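Local coordinates for defective in germ line development protein 3, isoform a (Caenorhabditis elegans, PDB 3N89) that probably contributes to RNA regulation in germ line development, as a Bicaudal-C ortholog whose four KH domains form a globular platform, at residues Q39-M44 against F80-T85; G88-V93 against T330-V335; V212-R215 against T219-S222. One frame throughout, in Å; residues are numbered along the deposited sequence.

Contact 1. Residues Q39-M44 against F80-T85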
loop_
_atom_site.group_PDB
_atom_site.type_symbol
_atom_site.label_atom_id
_atom_site.label_comp_id
_atom_site.label_asym_id
_atom_site.label_seq_id
_atom_site.Cartn_x
_atom_site.Cartn_y
_atom_site.Cartn_z
ATOM N N GLN A 39 -4.643 -0.753 11.055
ATOM C CA GLN A 39 -4.146 -1.238 12.338
ATOM C C GLN A 39 -2.818 -0.575 12.718
ATOM O O GLN A 39 -2.341 -0.715 13.845
ATOM C CB GLN A 39 -3.973 -2.759 12.277
ATOM C CG GLN A 39 -3.053 -3.225 11.156
ATOM C CD GLN A 39 -2.938 -4.737 11.075
ATOM O OE1 GLN A 39 -2.483 -5.393 12.018
ATOM N NE2 GLN A 39 -3.351 -5.300 9.941
ATOM N N TYR A 40 -2.236 0.156 11.774
ATOM C CA TYR A 40 -0.968 0.832 11.998
ATOM C C TYR A 40 -1.121 2.353 11.960
ATOM O O TYR A 40 -0.144 3.083 12.127
ATOM C CB TYR A 40 0.043 0.403 10.934
ATOM C CG TYR A 40 0.309 -1.084 10.895
ATOM C CD1 TYR A 40 0.893 -1.734 11.983
ATOM C CD2 TYR A 40 -0.035 -1.846 9.779
ATOM C CE1 TYR A 40 1.127 -3.108 11.962
ATOM C CE2 TYR A 40 0.192 -3.222 9.748
ATOM C CZ TYR A 40 0.771 -3.848 10.844
ATOM O OH TYR A 40 0.969 -5.215 10.838
ATOM N N TYR A 41 -2.337 2.841 11.736
ATOM C CA TYR A 41 -2.535 4.282 11.672
ATOM C C TYR A 41 -1.984 4.983 12.900
ATOM O O TYR A 41 -1.240 5.958 12.783
ATOM C CB TYR A 41 -4.018 4.629 11.473
ATOM C CG TYR A 41 -4.490 4.391 10.046
ATOM C CD1 TYR A 41 -3.567 4.185 9.018
ATOM C CD2 TYR A 41 -5.852 4.362 9.723
ATOM C CE1 TYR A 41 -3.981 3.949 7.718
ATOM C CE2 TYR A 41 -6.277 4.128 8.411
ATOM C CZ TYR A 41 -5.332 3.920 7.417
ATOM O OH TYR A 41 -5.726 3.663 6.121
ATOM N N SER A 42 -2.338 4.466 14.072
ATOM C CA SER A 42 -1.897 5.024 15.338
ATOM C C SER A 42 -0.377 5.092 15.448
ATOM O O SER A 42 0.176 6.099 15.907
ATOM C CB SER A 42 -2.457 4.185 16.482
ATOM O OG SER A 42 -2.005 4.660 17.735
ATOM N N LEU A 43 0.291 4.019 15.025
ATOM C CA LEU A 43 1.750 3.927 15.080
ATOM C C LEU A 43 2.458 4.794 14.053
ATOM O O LEU A 43 3.646 5.088 14.196
ATOM C CB LEU A 43 2.198 2.483 14.881
ATOM C CG LEU A 43 1.922 1.451 15.978
ATOM C CD1 LEU A 43 2.236 0.062 15.441
ATOM C CD2 LEU A 43 2.758 1.767 17.214
ATOM N N MET A 44 1.744 5.187 13.005
ATOM C CA MET A 44 2.339 6.026 11.974
ATOM C C MET A 44 2.251 7.464 12.452
ATOM O O MET A 44 2.988 8.333 11.989
ATOM C CB MET A 44 1.588 5.866 10.641
ATOM C CG MET A 44 1.937 4.607 9.856
ATOM S SD MET A 44 0.918 4.323 8.364
ATOM C CE MET A 44 0.852 5.973 7.659
ATOM N N PHE A 80 -12.593 3.308 0.126
ATOM C CA PHE A 80 -11.566 4.176 0.707
ATOM C C PHE A 80 -11.292 3.886 2.185
ATOM O O PHE A 80 -10.643 4.678 2.868
ATOM C CB PHE A 80 -11.968 5.646 0.560
ATOM C CG PHE A 80 -12.293 6.053 -0.850
ATOM C CD1 PHE A 80 -11.345 5.943 -1.872
ATOM C CD2 PHE A 80 -13.538 6.578 -1.153
ATOM C CE1 PHE A 80 -11.650 6.354 -3.175
ATOM C CE2 PHE A 80 -13.851 6.988 -2.445
ATOM C CZ PHE A 80 -12.907 6.880 -3.458
ATOM N N ALA A 81 -11.786 2.755 2.677
ATOM C CA ALA A 81 -11.597 2.368 4.073
ATOM C C ALA A 81 -10.161 2.558 4.562
ATOM O O ALA A 81 -9.933 2.994 5.689
ATOM C CB ALA A 81 -12.014 0.918 4.262
ATOM N N GLN A 82 -9.192 2.249 3.710
ATOM C CA GLN A 82 -7.790 2.358 4.101
ATOM C C GLN A 82 -6.930 3.120 3.109
ATOM O O GLN A 82 -5.745 2.828 2.967
ATOM C CB GLN A 82 -7.203 0.957 4.296
ATOM C CG GLN A 82 -7.935 0.144 5.342
ATOM C CD GLN A 82 -7.277 -1.181 5.626
ATOM O OE1 GLN A 82 -7.180 -2.036 4.750
ATOM N NE2 GLN A 82 -6.820 -1.364 6.861
ATOM N N GLN A 83 -7.520 4.104 2.438
ATOM C CA GLN A 83 -6.792 4.875 1.447
ATOM C C GLN A 83 -6.207 6.154 2.007
ATOM O O GLN A 83 -6.913 6.977 2.601
ATOM C CB GLN A 83 -7.700 5.205 0.271
ATOM C CG GLN A 83 -7.007 5.156 -1.081
ATOM C CD GLN A 83 -7.993 5.231 -2.226
ATOM O OE1 GLN A 83 -8.409 6.314 -2.638
ATOM N NE2 GLN A 83 -8.392 4.072 -2.732
ATOM N N VAL A 84 -4.902 6.303 1.816
ATOM C CA VAL A 84 -4.175 7.475 2.265
ATOM C C VAL A 84 -3.767 8.297 1.052
ATOM O O VAL A 84 -3.304 7.754 0.051
ATOM C CB VAL A 84 -2.924 7.075 3.054
ATOM C CG1 VAL A 84 -1.815 8.104 2.852
ATOM C CG2 VAL A 84 -3.276 6.965 4.530
ATOM N N THR A 85 -3.934 9.611 1.143
ATOM C CA THR A 85 -3.577 10.477 0.031
ATOM C C THR A 85 -2.385 11.364 0.361
ATOM O O THR A 85 -2.230 11.838 1.486
ATOM C CB THR A 85 -4.747 11.377 -0.366
ATOM O OG1 THR A 85 -5.050 12.257 0.716
ATOM C CG2 THR A 85 -5.980 10.545 -0.668
#

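Contact 2. Residues G88-V93 against T330-V335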
loop_
_atom_site.group_PDB
_atom_site.type_symbol
_atom_site.label_atom_id
_atom_site.label_comp_id
_atom_site.label_asym_id
_atom_site.label_seq_id
_atom_site.Cartn_x
_atom_site.Cartn_y
_atom_site.Cartn_z
ATOM N N GLY A 88 0.801 17.287 -3.280
ATOM C CA GLY A 88 1.860 18.270 -3.382
ATOM C C GLY A 88 2.522 18.236 -4.741
ATOM O O GLY A 88 1.991 17.645 -5.675
ATOM N N TYR A 89 3.673 18.886 -4.860
ATOM C CA TYR A 89 4.390 18.893 -6.121
ATOM C C TYR A 89 4.748 17.442 -6.423
ATOM O O TYR A 89 5.188 16.700 -5.544
ATOM C CB TYR A 89 5.652 19.762 -6.017
ATOM C CG TYR A 89 6.586 19.622 -7.198
ATOM C CD1 TYR A 89 6.177 19.975 -8.487
ATOM C CD2 TYR A 89 7.865 19.074 -7.038
ATOM C CE1 TYR A 89 7.019 19.777 -9.593
ATOM C CE2 TYR A 89 8.711 18.869 -8.129
ATOM C CZ TYR A 89 8.283 19.217 -9.402
ATOM O OH TYR A 89 9.101 18.965 -10.476
ATOM N N PHE A 90 4.536 17.032 -7.664
ATOM C CA PHE A 90 4.831 15.663 -8.063
ATOM C C PHE A 90 6.182 15.130 -7.576
ATOM O O PHE A 90 6.283 13.982 -7.144
ATOM C CB PHE A 90 4.789 15.532 -9.580
ATOM C CG PHE A 90 5.137 14.168 -10.059
ATOM C CD1 PHE A 90 4.217 13.125 -9.965
ATOM C CD2 PHE A 90 6.398 13.906 -10.578
ATOM C CE1 PHE A 90 4.553 11.839 -10.379
ATOM C CE2 PHE A 90 6.743 12.627 -10.993
ATOM C CZ PHE A 90 5.822 11.591 -10.897
ATOM N N GLY A 91 7.219 15.956 -7.659
ATOM C CA GLY A 91 8.535 15.509 -7.236
ATOM C C GLY A 91 8.620 15.130 -5.767
ATOM O O GLY A 91 9.321 14.185 -5.401
ATOM N N ASP A 92 7.905 15.863 -4.919
ATOM C CA ASP A 92 7.923 15.590 -3.491
ATOM C C ASP A 92 6.996 14.430 -3.118
ATOM O O ASP A 92 7.302 13.625 -2.231
ATOM C CB ASP A 92 7.552 16.865 -2.723
ATOM C CG ASP A 92 8.502 18.028 -3.030
ATOM O OD1 ASP A 92 9.706 17.762 -3.235
ATOM O OD2 ASP A 92 8.062 19.200 -3.057
ATOM N N VAL A 93 5.865 14.340 -3.808
ATOM C CA VAL A 93 4.904 13.282 -3.545
ATOM C C VAL A 93 5.538 11.902 -3.686
ATOM O O VAL A 93 5.274 10.997 -2.893
ATOM C CB VAL A 93 3.704 13.380 -4.507
ATOM C CG1 VAL A 93 2.835 12.145 -4.378
ATOM C CG2 VAL A 93 2.889 14.629 -4.191
ATOM N N THR A 330 5.765 7.244 -16.159
ATOM C CA THR A 330 6.032 7.342 -17.595
ATOM C C THR A 330 4.758 7.776 -18.312
ATOM O O THR A 330 4.785 8.635 -19.198
ATOM C CB THR A 330 6.473 5.989 -18.180
ATOM O OG1 THR A 330 7.701 5.582 -17.568
ATOM C CG2 THR A 330 6.661 6.092 -19.684
ATOM N N ALA A 331 3.641 7.163 -17.924
ATOM C CA ALA A 331 2.355 7.484 -18.517
ATOM C C ALA A 331 2.054 8.950 -18.232
ATOM O O ALA A 331 1.502 9.661 -19.074
ATOM C CB ALA A 331 1.269 6.596 -17.928
ATOM N N TYR A 332 2.426 9.397 -17.039
ATOM C CA TYR A 332 2.207 10.775 -16.634
ATOM C C TYR A 332 3.004 11.724 -17.527
ATOM O O TYR A 332 2.456 12.670 -18.094
ATOM C CB TYR A 332 2.635 10.954 -15.177
ATOM C CG TYR A 332 2.513 12.364 -14.656
ATOM C CD1 TYR A 332 1.270 12.964 -14.492
ATOM C CD2 TYR A 332 3.648 13.092 -14.301
ATOM C CE1 TYR A 332 1.157 14.254 -13.979
ATOM C CE2 TYR A 332 3.546 14.387 -13.789
ATOM C CZ TYR A 332 2.300 14.956 -13.629
ATOM O OH TYR A 332 2.200 16.216 -13.098
ATOM N N GLN A 333 4.299 11.474 -17.656
ATOM C CA GLN A 333 5.149 12.318 -18.491
ATOM C C GLN A 333 4.536 12.526 -19.879
ATOM O O GLN A 333 4.619 13.619 -20.437
ATOM C CB GLN A 333 6.542 11.694 -18.634
ATOM C CG GLN A 333 7.591 12.638 -19.204
ATOM C CD GLN A 333 8.915 11.943 -19.481
ATOM O OE1 GLN A 333 9.493 11.314 -18.598
ATOM N NE2 GLN A 333 9.398 12.055 -20.715
ATOM N N LYS A 334 3.908 11.482 -20.425
ATOM C CA LYS A 334 3.300 11.573 -21.747
ATOM C C LYS A 334 2.123 12.531 -21.849
ATOM O O LYS A 334 1.927 13.146 -22.900
ATOM C CB LYS A 334 2.862 10.195 -22.248
ATOM C CG LYS A 334 3.987 9.347 -22.839
ATOM C CD LYS A 334 3.432 8.189 -23.651
ATOM C CE LYS A 334 4.547 7.335 -24.261
ATOM N NZ LYS A 334 5.289 6.520 -23.251
ATOM N N VAL A 335 1.326 12.658 -20.790
ATOM C CA VAL A 335 0.191 13.572 -20.850
ATOM C C VAL A 335 0.677 15.013 -20.833
ATOM O O VAL A 335 0.227 15.834 -21.633
ATOM C CB VAL A 335 -0.831 13.338 -19.691
ATOM C CG1 VAL A 335 -0.117 13.078 -18.379
ATOM C CG2 VAL A 335 -1.737 14.561 -19.545
#

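Contact 3. Residues V212-R215 against T219-S222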
loop_
_atom_site.group_PDB
_atom_site.type_symbol
_atom_site.label_atom_id
_atom_site.label_comp_id
_atom_site.label_asym_id
_atom_site.label_seq_id
_atom_site.Cartn_x
_atom_site.Cartn_y
_atom_site.Cartn_z
ATOM N N VAL A 212 -0.346 -18.540 -6.198
ATOM C CA VAL A 212 0.919 -18.265 -6.879
ATOM C C VAL A 212 1.952 -17.801 -5.864
ATOM O O VAL A 212 3.113 -18.197 -5.924
ATOM C CB VAL A 212 0.755 -17.161 -7.960
ATOM C CG1 VAL A 212 2.117 -16.795 -8.550
ATOM C CG2 VAL A 212 -0.188 -17.639 -9.054
ATOM N N ILE A 213 1.526 -16.954 -4.932
ATOM C CA ILE A 213 2.436 -16.454 -3.912
ATOM C C ILE A 213 2.924 -17.602 -3.033
ATOM O O ILE A 213 4.118 -17.705 -2.755
ATOM C CB ILE A 213 1.770 -15.370 -3.046
ATOM C CG1 ILE A 213 1.537 -14.115 -3.892
ATOM C CG2 ILE A 213 2.651 -15.050 -1.832
ATOM C CD1 ILE A 213 1.045 -12.925 -3.104
ATOM N N GLU A 214 2.008 -18.465 -2.602
ATOM C CA GLU A 214 2.387 -19.615 -1.782
ATOM C C GLU A 214 3.517 -20.393 -2.471
ATOM O O GLU A 214 4.578 -20.620 -1.887
ATOM C CB GLU A 214 1.189 -20.546 -1.585
ATOM C CG GLU A 214 0.223 -20.128 -0.493
ATOM C CD GLU A 214 -1.059 -20.946 -0.500
ATOM O OE1 GLU A 214 -1.617 -21.187 0.590
ATOM O OE2 GLU A 214 -1.519 -21.337 -1.597
ATOM N N ARG A 215 3.275 -20.781 -3.720
ATOM C CA ARG A 215 4.233 -21.537 -4.511
ATOM C C ARG A 215 5.617 -20.907 -4.579
ATOM O O ARG A 215 6.622 -21.616 -4.562
ATOM C CB ARG A 215 3.700 -21.728 -5.938
ATOM N N THR A 219 4.665 -20.625 1.735
ATOM C CA THR A 219 3.898 -20.063 2.828
ATOM C C THR A 219 2.481 -20.571 2.669
ATOM O O THR A 219 2.134 -21.130 1.633
ATOM C CB THR A 219 3.908 -18.517 2.749
ATOM O OG1 THR A 219 5.242 -18.035 2.952
ATOM C CG2 THR A 219 3.000 -17.911 3.792
ATOM N N ILE A 220 1.667 -20.410 3.702
ATOM C CA ILE A 220 0.281 -20.840 3.623
ATOM C C ILE A 220 -0.553 -19.583 3.770
ATOM O O ILE A 220 -0.277 -18.745 4.629
ATOM C CB ILE A 220 -0.061 -21.867 4.730
ATOM C CG1 ILE A 220 0.757 -23.151 4.507
ATOM C CG2 ILE A 220 -1.545 -22.199 4.693
ATOM C CD1 ILE A 220 0.633 -24.168 5.624
ATOM N N ILE A 221 -1.557 -19.435 2.916
ATOM C CA ILE A 221 -2.400 -18.249 2.957
ATOM C C ILE A 221 -3.867 -18.624 2.951
ATOM O O ILE A 221 -4.368 -19.195 1.980
ATOM C CB ILE A 221 -2.143 -17.342 1.744
ATOM C CG1 ILE A 221 -0.637 -17.104 1.577
ATOM C CG2 ILE A 221 -2.885 -16.033 1.920
ATOM C CD1 ILE A 221 -0.257 -16.331 0.329
ATOM N N SER A 222 -4.553 -18.309 4.041
ATOM C CA SER A 222 -5.969 -18.591 4.142
ATOM C C SER A 222 -6.687 -17.264 4.317
ATOM O O SER A 222 -6.100 -16.292 4.794
ATOM C CB SER A 222 -6.261 -19.516 5.325
ATOM O OG SER A 222 -5.881 -18.931 6.553
#

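Contact 1. Residues Q39-M44 against F80-T85
Tyr41 reaches across to Gln82 with the phenol end of its ring. Its OH lies 3.2 Å from Gln82 CA, and that carbon sits at the ring edge, near the ring plane. The CB of Gln82 is 3.6 Å from Tyr41 OH. Val84 approaches the same ring obliquely, with CG2 4.4 Å from Tyr41 CE1. The ring therefore points end-on at the backbone of Gln82 and runs past one methyl of Val84. Tyr41 CG is anti to its own carbonyl carbon (chi1 -76°), which sends the ring off the first turn of helix 41-45 towards the other segment. Pro68 also touches this ring. Val84 meets Leu67, Pro68 and Met100 as well, so its side chain belongs to the apolar interior. The contact joins the first helix of a KH fold to the end of its variable loop and the start of strand 83-87. Backbone hydrogen bonds pair Gln82 with Phe36 and Val84 with Met34, which ties this strand region to the chain leading into the helix. The chemistry is mixed: one partly exposed tyrosine carries the contact, and its hydroxyl lies against backbone and aliphatic carbon. This implies a small, local van der Waals contact at the phenol end.

Contact 2. Residues G88-V93 against T330-V335
This contact lies where the first and fourth KH domains of the chain meet, between helices 90-102 and 325-335, each of which follows the last strand of its domain. Phe90 stands in the first turn of helix 90-102, and Tyr332 near the end of helix 325-335. Their rings form a face-to-face stack with centroids 4.8 Å apart and planes at 24°. The overlap is partial. Tyr332 CE2 lies over one face of Phe90, displaced toward the rim, 4.1 Å from Phe90 CG. In both residues CG is anti to the backbone N (chi1 178° in Phe90, 177° in Tyr332). The two side chains thus extend from their helices towards each other and slide past in opposite directions. No hydrogen bond links the segments; the contact is aromatic and buried. The hydroxyl of Tyr332 is satisfied by a hydrogen bond to Pro27 O. More rings continue the cluster, with Tyr329 edge-to-face with Phe90 and Phe265 edge-to-face with Tyr332. Both stacked residues rest on Val30 of strand 29-35 and Met263 of strand 260-268. These strands are antiparallel neighbours in the seven-stranded sheet shared by the two domains, so the stack sits over the seam where the domains join.

Contact 3. Residues V212-R215 against T219-S222
Glu214 lays its aliphatic part across Ile221, with Glu214 CG 3.8 Å from Ile221 CG1. The two side chains meet at a slant, and the carboxylate continues beyond to the backbone of the strand. Glu214 OE1 accepts a hydrogen bond from Ile221 N at 2.9 Å. The bond is fairly straight, at 160° about the hydrogen. The donor comes from the anti side of the carboxylate and stands 26° out of its plane. With chi1 at -82° the chain leaves beside the backbone N, and it stays extended past CG, which gives the carboxylate its reach to the strand. Replacing Glu214 by alanine removes the carboxylate and would probably leave Ile221 N without this acceptor and uncover the flank of Ile221. Deeper in, Ile213 CG2 meets Ile221 CD1 at 3.8 Å, the side chains crossing at about a right angle. Ile213 also packs on Ala251, Tyr254 and Ile255 of helix 245-257, and Ile221 on Ile239. The tight helix-to-strand connection belongs to the third KH domain. Strand 220-222 is outermost in its six-stranded sheet. Ile220 and Ser222 bond through their backbones to Val242 and Lys240 of strand 236-242, while Glu214 of helix 209-217 serves Ile221 N between them.

How the contacts relate
Contact 2 is the one between domains: it joins parts of the first and fourth KH domains, and between its two segments only buried rings meet. Contacts 1 and 3 each stay within one domain, but they do not hold the same elements. Contact 1 sets the first helix against the loop end and start of the third strand, contact 3 the second helix against the second strand. Contact 1 is only partly buried, although it lies nearest the chain's centre. Contact 3 is mostly buried and combines apolar packing with a carboxylate-to-backbone bond at a sheet edge. Contacts 1 and 2 adjoin in sequence through strand 83-87 and helix 90-102. Contacts 2 and 3 have centres about 35 Å apart.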